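ABC transporter (Thermotoga maritima, PDB 1JI0) binds ATP and probably hydrolyses it to power the uptake of branched-chain amino acids, as the nucleotide-binding subunit of an ABC transporter. Local coordinates at residues G44-T47 with T48-I52; L227-E230 with M231-K234; V178-V181 with I182-N186. One frame throughout, in Å; residues are numbered along the deposited sequence.

Interaction 1 of 3, residues G44-T47 with T48-I52; sequences GKTT and TLSAI. With ATP (adenosine-5'-triphosphate), chain B.
The carbonyl oxygen of Gly44 takes two bonds from Thr48 one turn further on, the residue's amide and its hydroxyl, and they reach it from opposite faces of the carbonyl plane. Thr48 N stands 3.0 Å from Gly44 O, and Thr48 OG1 closes in to 2.9 Å. The hydroxyl can turn back because OG1 lies beside its own backbone N, anti to the carbonyl carbon (chi1 -63°). Ser50 repeats the pattern on Thr46: Ser50 OG sits 3.0 Å from Thr46 O, well above the carbonyl plane, while the Ser50 amide bonds to the same oxygen nearer that plane. Two side-chain hydroxyls thus fold back onto the first turn of the helix, whose N-cap is Gly44.

Backbone amides at this helix start face the ATP phosphates. Residues 44-47 close the P-loop, or Walker A motif, of the ABC ATPases. Lys45 runs back past the beta-phosphate, its chain bent at chi3 (-60°) and chi4 (-61°), and its ammonium ends 2.8 Å from O1B of the ATP; Gly39 O also accepts from it. A weak bond to the same oxygen comes from Gly44 N. The amide of Thr46 points almost straight at ATP O2B, though the model sets the two so close that the bond's length is doubtful. Thr46 OG1 is hydrogen-bonded to Asp164; its very close approach to the gamma-phosphate is doubtful.

An alanine in place of Lys45 would probably cost ATP O1B its ammonium partner, leaving the weak Gly44 amide bond and less to balance the beta-phosphate charge. A lysine charge, backbone N-H groups and the positive end of the helix dipole all converge on the phosphates, which is likely to offset much of their negative charge.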
loop_
_atom_site.group_PDB
_atom_site.type_symbol
_atom_site.label_atom_id
_atom_site.label_comp_id
_atom_site.label_asym_id
_atom_site.label_seq_id
_atom_site.Cartn_x
_atom_site.Cartn_y
_atom_site.Cartn_z
ATOM N N GLY A 44 -6.666 6.323 -11.720
ATOM C CA GLY A 44 -7.609 5.495 -10.991
ATOM C C GLY A 44 -6.945 4.633 -9.933
ATOM O O GLY A 44 -7.530 3.668 -9.451
ATOM N N LYS A 45 -5.722 4.993 -9.555
ATOM C CA LYS A 45 -4.967 4.234 -8.563
ATOM C C LYS A 45 -5.603 4.167 -7.172
ATOM O O LYS A 45 -5.737 3.085 -6.602
ATOM C CB LYS A 45 -3.543 4.802 -8.457
ATOM C CG LYS A 45 -2.750 4.740 -9.754
ATOM C CD LYS A 45 -1.326 5.257 -9.571
ATOM C CE LYS A 45 -1.300 6.703 -9.092
ATOM N NZ LYS A 45 -1.942 7.634 -10.065
ATOM N N THR A 46 -5.965 5.320 -6.616
ATOM C CA THR A 46 -6.585 5.386 -5.291
ATOM C C THR A 46 -7.960 4.727 -5.321
ATOM O O THR A 46 -8.367 4.085 -4.357
ATOM C CB THR A 46 -6.759 6.847 -4.818
ATOM O OG1 THR A 46 -5.474 7.416 -4.561
ATOM C CG2 THR A 46 -7.585 6.912 -3.531
ATOM N N THR A 47 -8.670 4.898 -6.430
ATOM C CA THR A 47 -9.989 4.307 -6.573
ATOM C C THR A 47 -9.853 2.787 -6.491
ATOM O O THR A 47 -10.654 2.125 -5.835
ATOM C CB THR A 47 -10.634 4.712 -7.914
ATOM O OG1 THR A 47 -10.800 6.134 -7.946
ATOM C CG2 THR A 47 -12.010 4.056 -8.078
ATOM N N THR A 48 -8.823 2.238 -7.133
ATOM C CA THR A 48 -8.612 0.795 -7.098
ATOM C C THR A 48 -8.447 0.312 -5.666
ATOM O O THR A 48 -9.097 -0.653 -5.259
ATOM C CB THR A 48 -7.380 0.384 -7.928
ATOM O OG1 THR A 48 -7.610 0.727 -9.299
ATOM C CG2 THR A 48 -7.130 -1.120 -7.823
ATOM N N LEU A 49 -7.598 0.990 -4.897
ATOM C CA LEU A 49 -7.367 0.611 -3.506
ATOM C C LEU A 49 -8.625 0.807 -2.665
ATOM O O LEU A 49 -8.899 0.023 -1.748
ATOM C CB LEU A 49 -6.237 1.439 -2.887
ATOM C CG LEU A 49 -4.820 1.349 -3.452
ATOM C CD1 LEU A 49 -3.891 2.158 -2.568
ATOM C CD2 LEU A 49 -4.350 -0.092 -3.497
ATOM N N SER A 50 -9.373 1.867 -2.962
ATOM C CA SER A 50 -10.601 2.157 -2.231
ATOM C C SER A 50 -11.619 1.057 -2.474
ATOM O O SER A 50 -12.284 0.610 -1.545
ATOM C CB SER A 50 -11.183 3.506 -2.662
ATOM O OG SER A 50 -10.374 4.577 -2.191
ATOM N N ALA A 51 -11.739 0.625 -3.727
ATOM C CA ALA A 51 -12.678 -0.433 -4.069
ATOM C C ALA A 51 -12.298 -1.683 -3.281
ATOM O O ALA A 51 -13.138 -2.290 -2.611
ATOM C CB ALA A 51 -12.636 -0.706 -5.562
ATOM N N ILE A 52 -11.022 -2.054 -3.341
ATOM C CA ILE A 52 -10.540 -3.231 -2.627
ATOM C C ILE A 52 -10.874 -3.147 -1.142
ATOM O O ILE A 52 -11.278 -4.142 -0.535
ATOM C CB ILE A 52 -9.005 -3.401 -2.794
ATOM C CG1 ILE A 52 -8.670 -3.754 -4.249
ATOM C CG2 ILE A 52 -8.500 -4.488 -1.858
ATOM C CD1 ILE A 52 -7.181 -3.660 -4.587
HETATM P PG ATP B . -4.306 9.635 -6.156
HETATM O O1G ATP B . -3.464 10.837 -6.010
HETATM O O2G ATP B . -3.606 8.353 -5.928
HETATM O O3G ATP B . -5.662 9.784 -5.515
HETATM P PB ATP B . -5.265 8.391 -8.644
HETATM O O1B ATP B . -4.655 8.404 -10.012
HETATM O O2B ATP B . -5.228 7.156 -7.882
HETATM O O3B ATP B . -4.569 9.565 -7.751
HETATM P PA ATP B . -8.189 8.540 -8.412
HETATM O O1A ATP B . -8.354 8.635 -6.954
HETATM O O2A ATP B . -8.637 7.292 -9.083
HETATM O O3A ATP B . -6.696 8.952 -8.812
HETATM O "O5'" ATP B . -8.924 9.763 -9.050
HETATM C "C5'" ATP B . -8.912 9.978 -10.464
HETATM C "C4'" ATP B . -10.226 9.671 -11.086
HETATM O "O4'" ATP B . -11.181 10.645 -10.576
HETATM C "C3'" ATP B . -10.217 9.876 -12.580
HETATM O "O3'" ATP B . -10.818 8.737 -13.226
HETATM C "C2'" ATP B . -10.993 11.147 -12.774
HETATM O "O2'" ATP B . -11.681 11.229 -14.017
HETATM C "C1'" ATP B . -12.037 11.041 -11.649
HETATM N N9 ATP B . -12.760 12.314 -11.269
HETATM C C8 ATP B . -13.132 12.733 -10.007
HETATM N N7 ATP B . -13.760 13.875 -9.959
HETATM C C5 ATP B . -13.816 14.251 -11.293
HETATM C C6 ATP B . -14.370 15.393 -11.949
HETATM N N6 ATP B . -14.974 16.345 -11.257
HETATM N N1 ATP B . -14.270 15.492 -13.303
HETATM C C2 ATP B . -13.656 14.518 -13.989
HETATM N N3 ATP B . -13.093 13.392 -13.500
HETATM C C4 ATP B . -13.210 13.317 -12.113
#

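Interaction 2 of 3, residues L227-E230 with M231-K234; sequences LDNE and MVRK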
loop_
_atom_site.group_PDB
_atom_site.type_symbol
_atom_site.label_atom_id
_atom_site.label_comp_id
_atom_site.label_asym_id
_atom_site.label_seq_id
_atom_site.Cartn_x
_atom_site.Cartn_y
_atom_site.Cartn_z
ATOM N N LEU A 227 10.872 -1.798 -16.486
ATOM C CA LEU A 227 11.880 -0.741 -16.470
ATOM C C LEU A 227 12.650 -0.682 -17.795
ATOM O O LEU A 227 13.199 0.358 -18.159
ATOM C CB LEU A 227 12.863 -0.971 -15.318
ATOM C CG LEU A 227 12.347 -0.609 -13.926
ATOM C CD1 LEU A 227 13.307 -1.124 -12.875
ATOM C CD2 LEU A 227 12.189 0.888 -13.824
ATOM N N ASP A 228 12.688 -1.802 -18.507
ATOM C CA ASP A 228 13.382 -1.860 -19.785
ATOM C C ASP A 228 12.443 -1.690 -20.965
ATOM O O ASP A 228 12.880 -1.705 -22.113
ATOM C CB ASP A 228 14.140 -3.175 -19.928
ATOM C CG ASP A 228 15.470 -3.152 -19.212
ATOM O OD1 ASP A 228 16.172 -2.123 -19.305
ATOM O OD2 ASP A 228 15.821 -4.158 -18.568
ATOM N N ASN A 229 11.153 -1.538 -20.686
ATOM C CA ASN A 229 10.181 -1.355 -21.749
ATOM C C ASN A 229 10.260 0.088 -22.225
ATOM O O ASN A 229 10.183 1.018 -21.426
ATOM C CB ASN A 229 8.775 -1.674 -21.252
ATOM C CG ASN A 229 7.721 -1.445 -22.318
ATOM O OD1 ASN A 229 7.162 -0.355 -22.435
ATOM N ND2 ASN A 229 7.458 -2.475 -23.114
ATOM N N GLU A 230 10.419 0.263 -23.533
ATOM C CA GLU A 230 10.553 1.591 -24.121
ATOM C C GLU A 230 9.385 2.522 -23.838
ATOM O O GLU A 230 9.587 3.721 -23.629
ATOM C CB GLU A 230 10.774 1.471 -25.633
ATOM C CG GLU A 230 11.354 2.725 -26.279
ATOM C CD GLU A 230 12.698 3.132 -25.676
ATOM O OE1 GLU A 230 13.601 2.267 -25.580
ATOM O OE2 GLU A 230 12.852 4.318 -25.301
HETATM N N MSE A 231 8.169 1.982 -23.816
HETATM C CA MSE A 231 6.977 2.790 -23.551
HETATM C C MSE A 231 6.979 3.306 -22.120
HETATM O O MSE A 231 6.658 4.469 -21.872
HETATM C CB MSE A 231 5.702 1.970 -23.794
HETATM C CG MSE A 231 4.391 2.739 -23.563
HETATM SE SE MSE A 231 3.782 2.882 -21.700
HETATM C CE MSE A 231 2.647 1.315 -21.626
ATOM N N VAL A 232 7.329 2.438 -21.176
ATOM C CA VAL A 232 7.378 2.843 -19.776
ATOM C C VAL A 232 8.452 3.918 -19.601
ATOM O O VAL A 232 8.195 4.983 -19.041
ATOM C CB VAL A 232 7.700 1.649 -18.850
ATOM C CG1 VAL A 232 7.859 2.136 -17.412
ATOM C CG2 VAL A 232 6.576 0.597 -18.931
ATOM N N ARG A 233 9.654 3.639 -20.098
ATOM C CA ARG A 233 10.773 4.576 -19.990
ATOM C C ARG A 233 10.445 5.972 -20.512
ATOM O O ARG A 233 10.679 6.966 -19.830
ATOM C CB ARG A 233 11.991 4.003 -20.722
ATOM C CG ARG A 233 12.469 2.699 -20.102
ATOM C CD ARG A 233 13.521 2.010 -20.930
ATOM N NE ARG A 233 14.803 2.703 -20.896
ATOM C CZ ARG A 233 15.764 2.460 -20.011
ATOM N NH1 ARG A 233 15.600 1.535 -19.075
ATOM N NH2 ARG A 233 16.897 3.140 -20.075
ATOM N N LYS A 234 9.884 6.049 -21.712
ATOM C CA LYS A 234 9.548 7.339 -22.303
ATOM C C LYS A 234 8.339 8.009 -21.665
ATOM O O LYS A 234 8.347 9.213 -21.414
ATOM C CB LYS A 234 9.316 7.172 -23.810
ATOM C CG LYS A 234 10.583 6.839 -24.594
ATOM C CD LYS A 234 10.288 6.356 -26.018
ATOM C CE LYS A 234 9.383 7.317 -26.781
ATOM N NZ LYS A 234 9.946 8.694 -26.857
#
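Asn229 caps the helix that follows it: its OD1 accepts from Val232 N at 3.1 Å, in the carbonyl plane and on a lone pair, and makes a weak, bent bond to Met231 N. With CG anti to the backbone N (chi1 178°), the side-chain carbonyl reaches the first amides of the helix. Two backbone bonds continue the turn, Arg233 N to Asn229 O and Lys234 N to Glu230 O.

A side-chain bond ties the helix back to the chain before the cap. Arg233 bends at chi3 (71°), and its NH1 reaches Leu227 O at 2.8 Å, with that oxygen at the edge of the guanidinium. A long salt bridge adds to it: Asp228 OD1 stands 3.7 Å from Arg233 NH1, well out of the guanidinium plane, so only the charges attract.

In the van der Waals contacts, Lys234 CD passes 3.4 Å from Glu230 OE2, and Val232 CG2 rests on Asn229 CB.

The stretch links helix 223-227 to helix 230-236 near the C-terminus. Met231 and Val232 lean on Leu219 of strand 216-222, and Leu227 and Val232 meet Leu203 of helix 199-205.

Interaction 3 of 3, residues V178-V181 with I182-N186; sequences VFEV and IQKIN
Ile182 reaches back along the helix with its CD1, which lies 3.9 Å from Val178 CG1 and 4.0 Å from Phe179 CD1. It runs side by side with both neighbours and meets the phenyl ring obliquely. One turn on, Ile185 CD1 comes to 4.0 Å from Val181 CG1, the two side chains crossing at an angle. In both isoleucines CG1 sits beside the backbone N (chi1 -75° in Ile182), which sends the longer branch back toward the preceding turn.

A polar pair occupies another side of the helix. Lys184, fully extended beyond CG, lays its CE 3.5 Å from Glu180 CG, and the charges form a long salt bridge, with Glu180 OE2 3.9 Å from Lys184 NZ. A water closes that gap: it donates to Glu180 OE2 at 2.9 Å and accepts from Lys184 NZ at 3.0 Å.

This is the helix of the beta-alpha-beta unit made by strand 160-164, helix 172-187 and strand 192-196, part of the P-loop ATPase core. Backbone bonds of the i to i+4 kind, such as Ile185 N to Val181 O, set the one-turn spacing of the residues that pair here. Further out, Phe179 and Ile182 press on Leu194 of strand 192-196, and Ile182 also touches Ile34 of strand 34-38. Val181 packs instead against Leu125 and Phe126, at the end of helix 114-125.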
loop_
_atom_site.group_PDB
_atom_site.type_symbol
_atom_site.label_atom_id
_atom_site.label_comp_id
_atom_site.label_asym_id
_atom_site.label_seq_id
_atom_site.Cartn_x
_atom_site.Cartn_y
_atom_site.Cartn_z
ATOM N N VAL A 178 11.898 5.559 2.234
ATOM C CA VAL A 178 10.563 4.970 2.180
ATOM C C VAL A 178 10.621 3.643 1.422
ATOM O O VAL A 178 10.155 2.608 1.912
ATOM C CB VAL A 178 9.576 5.909 1.447
ATOM C CG1 VAL A 178 8.307 5.157 1.064
ATOM C CG2 VAL A 178 9.242 7.093 2.331
ATOM N N PHE A 179 11.208 3.672 0.225
ATOM C CA PHE A 179 11.300 2.470 -0.596
ATOM C C PHE A 179 12.182 1.390 -0.008
ATOM O O PHE A 179 11.935 0.205 -0.204
ATOM C CB PHE A 179 11.757 2.832 -2.012
ATOM C CG PHE A 179 10.674 3.453 -2.843
ATOM C CD1 PHE A 179 9.467 2.782 -3.040
ATOM C CD2 PHE A 179 10.844 4.712 -3.406
ATOM C CE1 PHE A 179 8.444 3.359 -3.786
ATOM C CE2 PHE A 179 9.833 5.300 -4.150
ATOM C CZ PHE A 179 8.625 4.622 -4.342
ATOM N N GLU A 180 13.216 1.792 0.718
ATOM C CA GLU A 180 14.097 0.819 1.345
ATOM C C GLU A 180 13.347 0.118 2.482
ATOM O O GLU A 180 13.476 -1.086 2.672
ATOM C CB GLU A 180 15.354 1.530 1.862
ATOM C CG GLU A 180 16.077 0.824 2.974
ATOM C CD GLU A 180 17.364 1.541 3.365
ATOM O OE1 GLU A 180 17.344 2.791 3.486
ATOM O OE2 GLU A 180 18.389 0.853 3.557
ATOM N N VAL A 181 12.544 0.868 3.228
ATOM C CA VAL A 181 11.778 0.281 4.327
ATOM C C VAL A 181 10.713 -0.675 3.772
ATOM O O VAL A 181 10.445 -1.734 4.342
ATOM C CB VAL A 181 11.131 1.393 5.209
ATOM C CG1 VAL A 181 9.618 1.373 5.102
ATOM C CG2 VAL A 181 11.562 1.199 6.660
ATOM N N ILE A 182 10.122 -0.306 2.644
ATOM C CA ILE A 182 9.120 -1.151 2.003
ATOM C C ILE A 182 9.769 -2.499 1.666
ATOM O O ILE A 182 9.158 -3.561 1.809
ATOM C CB ILE A 182 8.569 -0.452 0.730
ATOM C CG1 ILE A 182 7.621 0.675 1.154
ATOM C CG2 ILE A 182 7.862 -1.453 -0.182
ATOM C CD1 ILE A 182 7.160 1.596 0.033
ATOM N N GLN A 183 11.031 -2.455 1.251
ATOM C CA GLN A 183 11.767 -3.669 0.901
ATOM C C GLN A 183 12.048 -4.520 2.146
ATOM O O GLN A 183 11.895 -5.745 2.130
ATOM C CB GLN A 183 13.076 -3.282 0.207
ATOM C CG GLN A 183 13.752 -4.413 -0.509
ATOM C CD GLN A 183 14.851 -3.923 -1.419
ATOM O OE1 GLN A 183 15.863 -3.391 -0.956
ATOM N NE2 GLN A 183 14.658 -4.088 -2.725
ATOM N N LYS A 184 12.451 -3.862 3.228
ATOM C CA LYS A 184 12.727 -4.541 4.486
ATOM C C LYS A 184 11.464 -5.209 5.031
ATOM O O LYS A 184 11.524 -6.300 5.593
ATOM C CB LYS A 184 13.249 -3.547 5.519
ATOM C CG LYS A 184 14.540 -2.857 5.118
ATOM C CD LYS A 184 14.987 -1.884 6.200
ATOM C CE LYS A 184 16.309 -1.225 5.837
ATOM N NZ LYS A 184 16.798 -0.358 6.949
ATOM N N ILE A 185 10.327 -4.540 4.876
ATOM C CA ILE A 185 9.056 -5.083 5.346
ATOM C C ILE A 185 8.741 -6.350 4.563
ATOM O O ILE A 185 8.381 -7.375 5.140
ATOM C CB ILE A 185 7.913 -4.059 5.155
ATOM C CG1 ILE A 185 8.127 -2.878 6.100
ATOM C CG2 ILE A 185 6.550 -4.721 5.407
ATOM C CD1 ILE A 185 7.196 -1.727 5.855
ATOM N N ASN A 186 8.890 -6.280 3.243
ATOM C CA ASN A 186 8.619 -7.427 2.386
ATOM C C ASN A 186 9.572 -8.582 2.647
ATOM O O ASN A 186 9.189 -9.741 2.523
ATOM C CB ASN A 186 8.719 -7.042 0.913
ATOM C CG ASN A 186 8.447 -8.223 -0.010
ATOM O OD1 ASN A 186 7.332 -8.744 -0.057
ATOM N ND2 ASN A 186 9.467 -8.659 -0.729
HETATM O O HOH W 1 18.981 1.570 6.352
#

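Overall arrangement
Of the three contacts, interaction 1 alone holds the nucleotide. Interactions 2 and 3 stand apart from interaction 1, nearest atoms about 12 Å and 11 Å away, and none touches another. Interactions 1 and 3 lie on opposite sides of the chain's centre, their own centres about 22 Å apart, but share a neighbour: strand 192-196 of the mixed sheet meets Lys45 and Leu49 through Val195, and Phe179 and Ile182 through Leu194. The side chain of Phe179 is about 13 Å from the ATP. Interaction 2 packs on strand 216-222, at an edge of that sheet, with Met231 about 12 Å from the ATP-binding Ala43, side chain to side chain.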